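Local coordinates for oxidoreductase, iron/ascorbate family (Shewanella oneidensis, PDB 3ON7), which probably acts as an iron(II)-dependent 2-oxoglutarate oxygenase, forming ethene from 2-oxoglutarate and oxidising L-arginine alongside it, at residues B[42-47]-B[244-249]; B[49-54]-B[86-91]. One frame throughout, in Å; residues are numbered along the deposited sequence.

Contact 1 of 2, residues B[42-47]-B[244-249]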
# COMPACT_ATOMS: atom_id res chain seq x y z
N ARG B 42 24.64 -18.43 -18.93
CA ARG B 42 25.45 -17.99 -17.80
C ARG B 42 24.52 -17.52 -16.66
O ARG B 42 24.76 -17.78 -15.47
CB ARG B 42 26.43 -16.87 -18.24
CG ARG B 42 27.91 -17.13 -17.93
CD ARG B 42 28.89 -16.58 -19.00
NE ARG B 42 28.88 -15.11 -19.08
CZ ARG B 42 28.63 -14.38 -20.17
NH1 ARG B 42 28.38 -14.95 -21.35
NH2 ARG B 42 28.66 -13.05 -20.09
N ILE B 43 23.44 -16.83 -17.04
CA ILE B 43 22.43 -16.35 -16.10
C ILE B 43 21.64 -17.50 -15.46
O ILE B 43 21.46 -17.50 -14.24
CB ILE B 43 21.51 -15.30 -16.79
CG1 ILE B 43 22.26 -13.96 -16.88
CG2 ILE B 43 20.21 -15.08 -16.03
CD1 ILE B 43 21.67 -13.01 -17.88
N TYR B 44 21.19 -18.47 -16.25
CA TYR B 44 20.50 -19.64 -15.70
C TYR B 44 21.38 -20.31 -14.66
O TYR B 44 20.93 -20.66 -13.56
CB TYR B 44 20.20 -20.66 -16.79
CG TYR B 44 18.83 -20.53 -17.42
CD1 TYR B 44 18.47 -19.39 -18.12
CD2 TYR B 44 17.92 -21.57 -17.36
CE1 TYR B 44 17.23 -19.28 -18.73
CE2 TYR B 44 16.67 -21.46 -17.96
CZ TYR B 44 16.33 -20.32 -18.64
OH TYR B 44 15.09 -20.20 -19.24
N THR B 45 22.66 -20.46 -15.00
CA THR B 45 23.61 -21.15 -14.15
C THR B 45 23.82 -20.43 -12.83
O THR B 45 23.72 -21.05 -11.78
CB THR B 45 24.96 -21.39 -14.87
OG1 THR B 45 24.75 -22.28 -15.97
CG2 THR B 45 26.00 -22.01 -13.93
N GLU B 46 24.10 -19.14 -12.85
CA GLU B 46 24.46 -18.48 -11.60
C GLU B 46 23.25 -18.16 -10.72
O GLU B 46 23.39 -18.05 -9.50
CB GLU B 46 25.39 -17.27 -11.82
CG GLU B 46 24.87 -16.16 -12.69
CD GLU B 46 25.95 -15.13 -13.04
OE1 GLU B 46 27.15 -15.39 -12.77
OE2 GLU B 46 25.60 -14.06 -13.58
N TRP B 47 22.07 -18.05 -11.31
CA TRP B 47 20.86 -17.83 -10.52
C TRP B 47 20.38 -19.14 -9.92
O TRP B 47 19.94 -19.17 -8.77
CB TRP B 47 19.77 -17.15 -11.34
CG TRP B 47 20.04 -15.70 -11.40
CD1 TRP B 47 20.78 -15.03 -12.31
CD2 TRP B 47 19.61 -14.72 -10.45
NE1 TRP B 47 20.83 -13.70 -12.01
CE2 TRP B 47 20.10 -13.48 -10.87
CE3 TRP B 47 18.84 -14.78 -9.30
CZ2 TRP B 47 19.85 -12.31 -10.18
CZ3 TRP B 47 18.60 -13.61 -8.61
CH2 TRP B 47 19.10 -12.40 -9.05
N SER B 244 14.92 -28.84 -11.09
CA SER B 244 14.66 -27.42 -10.93
C SER B 244 14.27 -26.82 -12.28
O SER B 244 14.69 -27.31 -13.33
CB SER B 244 15.91 -26.68 -10.45
OG SER B 244 16.13 -26.81 -9.06
N ARG B 245 13.47 -25.77 -12.25
CA ARG B 245 13.23 -24.96 -13.44
C ARG B 245 13.44 -23.49 -13.12
O ARG B 245 12.88 -22.97 -12.16
CB ARG B 245 11.82 -25.16 -13.98
CG ARG B 245 11.58 -24.41 -15.29
CD ARG B 245 10.24 -24.74 -15.91
NE ARG B 245 10.09 -26.16 -16.21
CZ ARG B 245 8.96 -26.73 -16.61
NH1 ARG B 245 7.87 -25.98 -16.76
NH2 ARG B 245 8.91 -28.04 -16.84
N ILE B 246 14.26 -22.85 -13.93
CA ILE B 246 14.52 -21.41 -13.83
C ILE B 246 13.85 -20.81 -15.07
O ILE B 246 13.86 -21.43 -16.13
CB ILE B 246 16.03 -21.12 -13.85
CG1 ILE B 246 16.69 -21.62 -12.55
CG2 ILE B 246 16.32 -19.63 -14.08
CD1 ILE B 246 16.50 -20.71 -11.35
N SER B 247 13.23 -19.65 -14.90
CA SER B 247 12.73 -18.86 -16.05
C SER B 247 12.85 -17.35 -15.78
O SER B 247 12.88 -16.93 -14.62
CB SER B 247 11.30 -19.24 -16.40
OG SER B 247 10.44 -18.87 -15.36
N LEU B 248 12.92 -16.56 -16.85
CA LEU B 248 13.31 -15.14 -16.77
C LEU B 248 12.32 -14.18 -17.46
O LEU B 248 12.72 -13.33 -18.25
CB LEU B 248 14.69 -14.98 -17.39
CG LEU B 248 15.79 -15.91 -16.89
CD1 LEU B 248 16.98 -15.82 -17.85
CD2 LEU B 248 16.21 -15.56 -15.49
N PRO B 249 11.03 -14.28 -17.17
CA PRO B 249 10.13 -13.38 -17.89
C PRO B 249 10.46 -11.92 -17.58
O PRO B 249 10.72 -11.61 -16.43
CB PRO B 249 8.75 -13.73 -17.33
CG PRO B 249 9.04 -14.21 -15.95
CD PRO B 249 10.34 -14.99 -16.08
O HOH W 1 13.62 -17.76 -19.32
O HOH W 2 13.18 -21.91 -18.59

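Contact 2 of 2, residues B[49-54]-B[86-91]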
# COMPACT_ATOMS: atom_id res chain seq x y z
N ALA B 49 22.42 -21.36 -8.95
CA ALA B 49 23.36 -21.34 -7.82
C ALA B 49 22.87 -20.47 -6.66
O ALA B 49 22.89 -20.88 -5.50
CB ALA B 49 24.73 -20.86 -8.30
N PHE B 50 22.43 -19.27 -6.98
CA PHE B 50 21.88 -18.36 -5.97
C PHE B 50 20.76 -19.00 -5.16
O PHE B 50 20.78 -18.93 -3.95
CB PHE B 50 21.35 -17.09 -6.64
CG PHE B 50 20.58 -16.20 -5.73
CD1 PHE B 50 21.24 -15.36 -4.85
CD2 PHE B 50 19.20 -16.20 -5.74
CE1 PHE B 50 20.53 -14.53 -4.00
CE2 PHE B 50 18.48 -15.38 -4.88
CZ PHE B 50 19.14 -14.56 -4.01
N PHE B 51 19.80 -19.63 -5.84
CA PHE B 51 18.65 -20.25 -5.16
C PHE B 51 19.02 -21.53 -4.43
O PHE B 51 18.30 -21.94 -3.52
CB PHE B 51 17.53 -20.58 -6.15
CG PHE B 51 16.87 -19.38 -6.74
CD1 PHE B 51 16.09 -18.56 -5.96
CD2 PHE B 51 17.01 -19.08 -8.07
CE1 PHE B 51 15.46 -17.47 -6.51
CE2 PHE B 51 16.41 -17.98 -8.62
CZ PHE B 51 15.64 -17.17 -7.83
N ASN B 52 20.14 -22.14 -4.82
CA ASN B 52 20.59 -23.38 -4.19
C ASN B 52 21.39 -23.19 -2.89
O ASN B 52 21.82 -24.18 -2.31
CB ASN B 52 21.37 -24.24 -5.21
CG ASN B 52 20.45 -24.98 -6.16
OD1 ASN B 52 19.24 -24.96 -5.98
ND2 ASN B 52 21.03 -25.65 -7.16
N SER B 53 21.56 -21.94 -2.44
CA SER B 53 22.28 -21.56 -1.21
C SER B 53 21.33 -20.95 -0.19
O SER B 53 20.33 -20.34 -0.58
CB SER B 53 23.31 -20.48 -1.55
OG SER B 53 22.69 -19.23 -1.89
N GLU B 54 21.66 -21.03 1.10
CA GLU B 54 20.84 -20.33 2.09
C GLU B 54 21.28 -18.86 2.23
O GLU B 54 20.62 -18.04 2.90
CB GLU B 54 20.78 -21.10 3.44
CG GLU B 54 20.01 -22.50 3.38
CD GLU B 54 18.63 -22.49 2.63
OE1 GLU B 54 17.63 -21.93 3.16
OE2 GLU B 54 18.55 -23.05 1.50
N ILE B 86 4.96 -23.52 -4.64
CA ILE B 86 5.87 -24.43 -5.36
C ILE B 86 6.98 -23.66 -6.10
O ILE B 86 7.67 -24.23 -6.93
CB ILE B 86 5.10 -25.34 -6.37
CG1 ILE B 86 4.40 -24.49 -7.45
CG2 ILE B 86 4.13 -26.22 -5.63
CD1 ILE B 86 3.88 -25.30 -8.63
N LYS B 87 7.12 -22.37 -5.79
CA LYS B 87 8.13 -21.54 -6.42
C LYS B 87 8.63 -20.46 -5.46
O LYS B 87 7.92 -20.05 -4.54
CB LYS B 87 7.57 -20.88 -7.69
CG LYS B 87 6.51 -19.79 -7.45
CD LYS B 87 6.05 -19.16 -8.76
CE LYS B 87 4.81 -18.25 -8.62
NZ LYS B 87 3.62 -18.94 -8.01
N GLU B 88 9.87 -20.03 -5.70
CA GLU B 88 10.48 -18.88 -5.02
C GLU B 88 10.99 -18.00 -6.17
O GLU B 88 11.12 -18.46 -7.30
CB GLU B 88 11.61 -19.33 -4.07
CG GLU B 88 12.85 -19.88 -4.80
CD GLU B 88 13.88 -20.56 -3.90
OE1 GLU B 88 13.92 -20.30 -2.67
OE2 GLU B 88 14.68 -21.35 -4.47
N TYR B 89 11.21 -16.72 -5.92
CA TYR B 89 11.59 -15.86 -7.01
C TYR B 89 12.30 -14.64 -6.53
O TYR B 89 12.32 -14.37 -5.33
CB TYR B 89 10.38 -15.48 -7.89
CG TYR B 89 9.17 -14.96 -7.13
CD1 TYR B 89 8.20 -15.82 -6.65
CD2 TYR B 89 8.99 -13.60 -6.93
CE1 TYR B 89 7.07 -15.35 -5.95
CE2 TYR B 89 7.86 -13.12 -6.26
CZ TYR B 89 6.92 -13.98 -5.77
OH TYR B 89 5.83 -13.48 -5.11
N TYR B 90 12.89 -13.92 -7.47
CA TYR B 90 13.61 -12.70 -7.22
C TYR B 90 13.11 -11.64 -8.20
O TYR B 90 13.05 -11.87 -9.42
CB TYR B 90 15.10 -12.92 -7.42
CG TYR B 90 15.96 -11.89 -6.77
CD1 TYR B 90 15.98 -10.58 -7.24
CD2 TYR B 90 16.74 -12.20 -5.67
CE1 TYR B 90 16.76 -9.62 -6.63
CE2 TYR B 90 17.49 -11.24 -5.05
CZ TYR B 90 17.53 -9.96 -5.54
OH TYR B 90 18.30 -9.01 -4.91
N HIS B 91 12.80 -10.45 -7.67
CA HIS B 91 12.37 -9.31 -8.49
C HIS B 91 13.53 -8.37 -8.70
O HIS B 91 14.03 -7.73 -7.74
CB HIS B 91 11.22 -8.59 -7.81
CG HIS B 91 9.88 -9.20 -8.06
ND1 HIS B 91 8.71 -8.53 -7.79
CD2 HIS B 91 9.53 -10.39 -8.60
CE1 HIS B 91 7.69 -9.29 -8.16
NE2 HIS B 91 8.16 -10.43 -8.64
O HOH W 3 15.24 -23.59 -3.27

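Contact 1 of 2, residues B[42-47]-B[244-249]
Y44 reaches from helix 37-51 toward strand 245-252, and its ring meets I246 and L248, both approaching from the same side of its plane. I246 covers one face: its CG2 methyl sits 4.2 Å from the centroid of the Y44 ring and 14° off the ring normal, a CH-pi contact displaced toward the rim. This branch is available to the ring because CG1 takes the place anti to the carbonyl carbon (chi1 -69°), which puts CG2 anti to the backbone N. The two side chains run past each other in opposite senses, so the far edge of the ring reaches the strand backbone, with Y44 CE2 3.4 Å from I246 O. L248 crosses the ring obliquely, touching Y44 CE1 with its CD1 at 3.6 Å. The same methyl meets I43 CG2 at 3.8 Å, so L248 bridges two successive helix residues. W47 adds a lesser contact, mostly through its backbone, to the CD1 end of I246.

The phenol is tied to the strand through two waters. Y44 OH donates to one, which lies in the ring plane at its edge, 2.6 Å from the hydroxyl, and passes a hydrogen on to I246 O. The other donates to Y44 OH and accepts from L248 N, so the hydroxyl both donates and accepts and its rotation is probably fixed. Within the sheet, strand 151-157 pairs with strand 245-252. With the N-to-C directions of segments 42-47 and 245-247 at 126°, the helix on the sheet is consistent with the helix-supported major sheet of the double-stranded beta-helix (jelly-roll) fold of 2-oxoglutarate oxygenases.

Contact 2 of 2, residues B[49-54]-B[86-91]
E88 meets F51 where strand 88-92 begins, lying alongside the phenylalanine, the two side chains pointing opposite ways. The carboxylate plane is turned 27° from the ring, with E88 OE2 3.4 Å from F51 CB and E88 CD 3.6 Å from F51 CD1. With CG set between the backbone N and the carbonyl carbon (chi1 69°) and the chain extended beyond, the acid reaches well out toward the helix end. This buried carboxylate is well supplied with partners: OE2 is hydrogen-bonded to H156 ND1 and accepts from a water 2.6 Å away, and OE1 forms a salt bridge with K56, which would probably favour the charged form. Y89 points the other way and offers F51 little beyond its CA; its hydroxyl bonds to E272 of the second subunit. Y90 turns back to the helix, CG anti to its own N, and sets CD2 3.7 Å from F50 CE2. Those two rings meet obliquely, their planes at 76°, while Y90 OH bonds to R97 O. The C-terminal turn of helix 37-51 thus rests against strand 88-92, which runs between strands 151-157 and 68-70, and F69 of the latter packs on F51, E88 and Y90.

Overall arrangement
Contacts 1 and 2 are successive portions of one interface, their centres about 10 Å apart, in which helix 37-51 lies against the large mixed sheet. Contact 1 uses the middle of the helix and strand 245-252, contact 2 its C-terminal end and strand 88-92; strand 151-157 lies between those two strands. The portions also touch directly, W47 CZ3 packing 3.6 Å from Y90 CG and I246 CD1 3.7 Å from F51 CD2. H156 joins them further, bonding to S244 OG through one ring nitrogen and to E88 OE2 through the other. Neither contact includes H174, D176 or H231, whose donor atoms face one apparently vacant point, consistent with the iron site of this family.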